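Local coordinates for conserved hypothetical protein (PDB 1YLL) that is of unknown function but belongs to the HutD family of the cupin clan, with a two-lobed fold built almost wholly of beta strands, at residues L9-P15 and E27-R31; L37-R43 and F58-Q62. All blocks are in the same frame, centred on the assembly; numbering follows the deposited sequence.

Contact 1 (L9-P15 and E27-R31); sequences LRAVDYP and EEIAR
The ring of Tyr14 stands between Ile29, whose CG1 lies over one face toward the rim, 3.9 Å from the ring centroid in a CH-pi contact, and the CA of Ala11, which covers the centre of the opposite face. At the ring edge, in its plane, sits OE1 of Glu27, 3.9 Å from Tyr14 CD1, with the carboxylate turned 76° from the ring. With CG anti to the carbonyl carbon (chi1 -64°), the ring crosses Ile29 at a slant, and CG2 of Ile29 comes near the phenol end; the hydroxyl itself bonds to the carbonyl of His166. Leu9 continues the apolar strip, its CD1 3.8 Å from Ala30 CB. No direct hydrogen bond joins the segments. Instead, one water donates to both Ala11 O and Glu27 OE1, and Glu27 CA approaches Pro15 O at 3.1 Å in a CA-H...O contact. Beside the contact, Arg31 grips Glu28 side-on, NE and NH2 each holding one carboxylate oxygen. The linker after strand 6-9 thus packs on strand 24-31 where that strand is irregular: Ile29 and Ala30 both face Leu44 of the neighbouring strand, a classic beta bulge.

Contact 2 (L37-R43 and F58-Q62); sequences LDGFGWR and FAGYQ
Tyr61 reaches across to the 37-43 segment, where its hydroxyl donates a hydrogen bond to Phe40 O at 2.8 Å. The donor is tilted 20° from the carbonyl plane. Around this bond the packing is close: Phe40 CE1 lies 3.3 Å from Tyr61 CE2. The two rings form an offset pair with centroids 4.6 Å apart, their planes inclined by 30°. They overlap little, so it is the hydroxyl of Tyr61 that sits over the centre of the Phe40 ring. The opposite face of that ring is covered by CB of Arg43. In Phe40, CG takes the crowded position between the backbone N and the carbonyl carbon (chi1 60°), and Trp42 N lies at the ring edge, in plane. Ile114 of strand 108-115 touches the side chains of both Phe40 and Tyr61.

The contacts of Phe58 are looser. Its CE2 lies near the plane of the Phe40 ring, 4.1 Å from Phe40 CZ, and Leu37 CB stands 4.1 Å from the same Phe58 CE2. Arg43, a buried neighbour, extends past Phe58 with its NH2 4.2 Å from Phe58 CZ, while its NE turns to Glu28. On the solvent side, Leu37 and Asp38 form the exposed margin of the contact. Residues 58-61 make a type II beta turn, closed by Tyr61 N to Phe58 O; this turn, just before strand 62-69, packs against the loop entering strand 42-49, joining two connections of a beta fold that belongs to the cupin clan.

How the contacts relate
Contacts 1 and 2 lie in series along the chain, the first closing before the second opens, with their centres about 18 Å apart. They share one six-stranded antiparallel sheet, in which strands 24-31 and 42-49 are neighbours. Where these strands meet, the contacts touch: Glu28 OE2 forms a salt bridge with Arg43 NE at 2.8 Å, and Arg31 and Ala30 pack on Trp42 and Arg43. Contact 1 spans the join between this sheet and the five-stranded sheet that holds strand 6-9, whereas contact 2 stays with the six-stranded sheet, packing together the segments that lead into strands 42-49 and 62-69.

Contact 1 (L9-P15 and E27-R31)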
loop_
_atom_site.group_PDB
_atom_site.type_symbol
_atom_site.label_atom_id
_atom_site.label_comp_id
_atom_site.label_asym_id
_atom_site.label_seq_id
_atom_site.Cartn_x
_atom_site.Cartn_y
_atom_site.Cartn_z
ATOM N N LEU D 9 8.392 -8.943 -13.925
ATOM C CA LEU D 9 9.398 -9.285 -14.918
ATOM C C LEU D 9 10.136 -8.019 -15.306
ATOM O O LEU D 9 9.524 -6.985 -15.535
ATOM C CB LEU D 9 8.721 -9.932 -16.150
ATOM C CG LEU D 9 7.844 -11.132 -15.739
ATOM C CD1 LEU D 9 7.030 -11.626 -16.925
ATOM C CD2 LEU D 9 8.724 -12.237 -15.145
ATOM N N ARG D 10 11.464 -8.084 -15.337
ATOM C CA ARG D 10 12.234 -6.909 -15.675
ATOM C C ARG D 10 12.707 -6.883 -17.119
ATOM O O ARG D 10 13.286 -7.836 -17.617
ATOM C CB ARG D 10 13.429 -6.801 -14.723
ATOM C CG ARG D 10 12.991 -6.872 -13.263
ATOM C CD ARG D 10 12.255 -5.612 -12.835
ATOM N NE ARG D 10 11.740 -5.738 -11.469
ATOM C CZ ARG D 10 10.994 -4.824 -10.856
ATOM N NH1 ARG D 10 10.580 -5.045 -9.617
ATOM N NH2 ARG D 10 10.676 -3.686 -11.467
ATOM N N ALA D 11 12.495 -5.749 -17.757
ATOM C CA ALA D 11 12.858 -5.578 -19.154
ATOM C C ALA D 11 14.334 -5.857 -19.393
ATOM O O ALA D 11 14.692 -6.437 -20.410
ATOM C CB ALA D 11 12.500 -4.187 -19.613
ATOM N N VAL D 12 15.201 -5.438 -18.470
ATOM C CA VAL D 12 16.633 -5.710 -18.652
ATOM C C VAL D 12 16.908 -7.210 -18.817
ATOM O O VAL D 12 17.946 -7.603 -19.376
ATOM C CB VAL D 12 17.463 -5.182 -17.456
ATOM C CG1 VAL D 12 18.945 -5.433 -17.704
ATOM C CG2 VAL D 12 17.215 -3.703 -17.275
ATOM N N ASP D 13 15.982 -8.057 -18.363
ATOM C CA ASP D 13 16.141 -9.505 -18.481
ATOM C C ASP D 13 15.430 -10.179 -19.650
ATOM O O ASP D 13 15.511 -11.394 -19.815
ATOM C CB ASP D 13 15.669 -10.225 -17.218
ATOM C CG ASP D 13 16.493 -9.871 -15.993
ATOM O OD1 ASP D 13 17.702 -9.576 -16.150
ATOM O OD2 ASP D 13 15.922 -9.899 -14.886
ATOM N N TYR D 14 14.705 -9.422 -20.452
ATOM C CA TYR D 14 14.031 -10.074 -21.562
ATOM C C TYR D 14 15.030 -10.628 -22.571
ATOM O O TYR D 14 16.045 -9.991 -22.893
ATOM C CB TYR D 14 13.126 -9.101 -22.281
ATOM C CG TYR D 14 11.963 -8.550 -21.478
ATOM C CD1 TYR D 14 11.317 -7.392 -21.892
ATOM C CD2 TYR D 14 11.542 -9.153 -20.287
ATOM C CE1 TYR D 14 10.282 -6.814 -21.131
ATOM C CE2 TYR D 14 10.500 -8.602 -19.533
ATOM C CZ TYR D 14 9.891 -7.430 -19.956
ATOM O OH TYR D 14 8.945 -6.803 -19.210
ATOM N N PRO D 15 14.783 -11.832 -23.058
ATOM C CA PRO D 15 15.700 -12.406 -24.039
ATOM C C PRO D 15 15.381 -11.722 -25.364
ATOM O O PRO D 15 14.306 -11.125 -25.521
ATOM C CB PRO D 15 15.319 -13.861 -24.034
ATOM C CG PRO D 15 13.828 -13.797 -23.801
ATOM C CD PRO D 15 13.654 -12.743 -22.770
ATOM N N GLU D 27 11.382 -9.767 -28.315
ATOM C CA GLU D 27 11.744 -9.999 -26.914
ATOM C C GLU D 27 10.514 -10.602 -26.205
ATOM O O GLU D 27 9.535 -9.897 -25.969
ATOM C CB GLU D 27 12.141 -8.688 -26.217
ATOM C CG GLU D 27 13.456 -8.087 -26.717
ATOM C CD GLU D 27 13.899 -6.863 -25.918
ATOM O OE1 GLU D 27 13.071 -6.275 -25.187
ATOM O OE2 GLU D 27 15.077 -6.476 -26.038
ATOM N N GLU D 28 10.557 -11.889 -25.883
ATOM C CA GLU D 28 9.423 -12.526 -25.208
ATOM C C GLU D 28 9.400 -12.159 -23.760
ATOM O O GLU D 28 10.376 -12.357 -23.025
ATOM C CB GLU D 28 9.471 -14.058 -25.355
ATOM C CG GLU D 28 8.297 -14.766 -24.628
ATOM C CD GLU D 28 8.148 -16.242 -25.013
ATOM O OE1 GLU D 28 7.885 -17.063 -24.115
ATOM O OE2 GLU D 28 8.263 -16.578 -26.202
ATOM N N ILE D 29 8.272 -11.621 -23.324
ATOM C CA ILE D 29 8.112 -11.236 -21.930
ATOM C C ILE D 29 7.669 -12.431 -21.104
ATOM O O ILE D 29 8.238 -12.709 -20.039
ATOM C CB ILE D 29 7.055 -10.107 -21.813
ATOM C CG1 ILE D 29 7.561 -8.862 -22.566
ATOM C CG2 ILE D 29 6.776 -9.786 -20.337
ATOM C CD1 ILE D 29 6.537 -7.750 -22.640
ATOM N N ALA D 30 6.666 -13.146 -21.603
ATOM C CA ALA D 30 6.129 -14.269 -20.866
ATOM C C ALA D 30 5.212 -15.139 -21.717
ATOM O O ALA D 30 4.710 -14.700 -22.752
ATOM C CB ALA D 30 5.333 -13.718 -19.675
ATOM N N ARG D 31 4.994 -16.380 -21.287
ATOM C CA ARG D 31 4.044 -17.273 -21.952
ATOM C C ARG D 31 3.442 -18.139 -20.845
ATOM O O ARG D 31 4.025 -18.243 -19.767
ATOM C CB ARG D 31 4.708 -18.172 -22.991
ATOM C CG ARG D 31 5.736 -19.106 -22.400
ATOM C CD ARG D 31 6.162 -20.100 -23.464
ATOM N NE ARG D 31 6.753 -19.423 -24.623
ATOM C CZ ARG D 31 6.895 -19.985 -25.815
ATOM N NH1 ARG D 31 6.501 -21.238 -26.014
ATOM N NH2 ARG D 31 7.379 -19.282 -26.824
HETATM O O HOH W 1 14.102 -4.712 -22.876
#

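Contact 2 (L37-R43 and F58-Q62)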
loop_
_atom_site.group_PDB
_atom_site.type_symbol
_atom_site.label_atom_id
_atom_site.label_comp_id
_atom_site.label_asym_id
_atom_site.label_seq_id
_atom_site.Cartn_x
_atom_site.Cartn_y
_atom_site.Cartn_z
ATOM N N LEU D 37 7.054 -21.547 -30.973
ATOM C CA LEU D 37 6.064 -20.531 -31.301
ATOM C C LEU D 37 4.667 -21.019 -31.703
ATOM O O LEU D 37 3.824 -20.216 -32.123
ATOM C CB LEU D 37 6.640 -19.614 -32.382
ATOM C CG LEU D 37 7.882 -18.853 -31.900
ATOM C CD1 LEU D 37 8.488 -18.079 -33.057
ATOM C CD2 LEU D 37 7.513 -17.908 -30.750
ATOM N N ASP D 38 4.423 -22.324 -31.574
ATOM C CA ASP D 38 3.120 -22.897 -31.905
ATOM C C ASP D 38 2.591 -23.762 -30.763
ATOM O O ASP D 38 1.552 -24.399 -30.901
ATOM C CB ASP D 38 3.206 -23.739 -33.188
ATOM C CG ASP D 38 4.155 -24.927 -33.062
ATOM O OD1 ASP D 38 4.881 -25.041 -32.043
ATOM O OD2 ASP D 38 4.173 -25.755 -34.003
ATOM N N GLY D 39 3.306 -23.770 -29.640
ATOM C CA GLY D 39 2.892 -24.582 -28.503
ATOM C C GLY D 39 2.391 -23.881 -27.264
ATOM O O GLY D 39 2.051 -24.539 -26.283
ATOM N N PHE D 40 2.321 -22.551 -27.287
ATOM C CA PHE D 40 1.835 -21.844 -26.109
ATOM C C PHE D 40 0.348 -21.539 -26.161
ATOM O O PHE D 40 -0.283 -21.645 -27.199
ATOM C CB PHE D 40 2.605 -20.522 -25.933
ATOM C CG PHE D 40 2.479 -19.564 -27.105
ATOM C CD1 PHE D 40 1.340 -18.763 -27.287
ATOM C CD2 PHE D 40 3.506 -19.488 -28.046
ATOM C CE1 PHE D 40 1.232 -17.896 -28.408
ATOM C CE2 PHE D 40 3.413 -18.648 -29.150
ATOM C CZ PHE D 40 2.267 -17.846 -29.330
ATOM N N GLY D 41 -0.214 -21.178 -25.011
ATOM C CA GLY D 41 -1.614 -20.780 -24.936
ATOM C C GLY D 41 -1.712 -19.271 -25.136
ATOM O O GLY D 41 -2.633 -18.765 -25.769
ATOM N N TRP D 42 -0.774 -18.541 -24.556
ATOM C CA TRP D 42 -0.715 -17.099 -24.770
ATOM C C TRP D 42 0.745 -16.711 -24.624
ATOM O O TRP D 42 1.542 -17.398 -23.959
ATOM C CB TRP D 42 -1.616 -16.293 -23.804
ATOM C CG TRP D 42 -1.384 -16.525 -22.347
ATOM C CD1 TRP D 42 -2.173 -17.256 -21.500
ATOM C CD2 TRP D 42 -0.318 -16.006 -21.550
ATOM N NE1 TRP D 42 -1.667 -17.224 -20.236
ATOM C CE2 TRP D 42 -0.522 -16.472 -20.230
ATOM C CE3 TRP D 42 0.797 -15.191 -21.820
ATOM C CZ2 TRP D 42 0.354 -16.160 -19.168
ATOM C CZ3 TRP D 42 1.658 -14.878 -20.767
ATOM C CH2 TRP D 42 1.437 -15.364 -19.460
ATOM N N ARG D 43 1.108 -15.634 -25.304
ATOM C CA ARG D 43 2.460 -15.131 -25.274
ATOM C C ARG D 43 2.420 -13.612 -25.370
ATOM O O ARG D 43 1.653 -13.054 -26.169
ATOM C CB ARG D 43 3.240 -15.666 -26.467
ATOM C CG ARG D 43 4.649 -15.185 -26.579
ATOM C CD ARG D 43 5.345 -16.008 -27.643
ATOM N NE ARG D 43 6.612 -15.438 -28.094
ATOM C CZ ARG D 43 6.735 -14.523 -29.053
ATOM N NH1 ARG D 43 7.942 -14.091 -29.392
ATOM N NH2 ARG D 43 5.673 -14.017 -29.656
ATOM N N PHE D 58 0.830 -17.006 -37.258
ATOM C CA PHE D 58 0.672 -17.685 -35.977
ATOM C C PHE D 58 -0.673 -18.305 -36.183
ATOM O O PHE D 58 -1.702 -17.844 -35.689
ATOM C CB PHE D 58 0.663 -16.679 -34.826
ATOM C CG PHE D 58 2.051 -16.286 -34.354
ATOM C CD1 PHE D 58 2.737 -15.227 -34.944
ATOM C CD2 PHE D 58 2.653 -16.966 -33.308
ATOM C CE1 PHE D 58 4.002 -14.857 -34.478
ATOM C CE2 PHE D 58 3.923 -16.614 -32.824
ATOM C CZ PHE D 58 4.598 -15.545 -33.416
ATOM N N ALA D 59 -0.662 -19.367 -36.985
ATOM C CA ALA D 59 -1.872 -20.086 -37.327
ATOM C C ALA D 59 -2.706 -20.478 -36.121
ATOM O O ALA D 59 -2.194 -21.088 -35.170
ATOM C CB ALA D 59 -1.507 -21.346 -38.112
ATOM N N GLY D 60 -3.994 -20.151 -36.188
ATOM C CA GLY D 60 -4.916 -20.504 -35.127
ATOM C C GLY D 60 -4.994 -19.545 -33.953
ATOM O O GLY D 60 -5.887 -19.668 -33.105
ATOM N N TYR D 61 -4.078 -18.580 -33.909
ATOM C CA TYR D 61 -4.042 -17.614 -32.816
ATOM C C TYR D 61 -4.667 -16.279 -33.145
ATOM O O TYR D 61 -4.716 -15.873 -34.311
ATOM C CB TYR D 61 -2.599 -17.307 -32.413
ATOM C CG TYR D 61 -1.850 -18.436 -31.771
ATOM C CD1 TYR D 61 -1.029 -19.272 -32.533
ATOM C CD2 TYR D 61 -1.924 -18.654 -30.401
ATOM C CE1 TYR D 61 -0.285 -20.301 -31.927
ATOM C CE2 TYR D 61 -1.193 -19.668 -29.776
ATOM C CZ TYR D 61 -0.364 -20.488 -30.538
ATOM O OH TYR D 61 0.433 -21.427 -29.924
ATOM N N GLN D 62 -5.162 -15.607 -32.096
ATOM C CA GLN D 62 -5.705 -14.245 -32.197
ATOM C C GLN D 62 -4.533 -13.337 -31.789
ATOM O O GLN D 62 -3.803 -13.641 -30.873
ATOM C CB GLN D 62 -6.835 -14.036 -31.186
ATOM C CG GLN D 62 -7.309 -12.593 -31.086
ATOM C CD GLN D 62 -7.926 -12.129 -32.379
ATOM O OE1 GLN D 62 -7.537 -11.108 -32.961
ATOM N NE2 GLN D 62 -8.913 -12.871 -32.830
#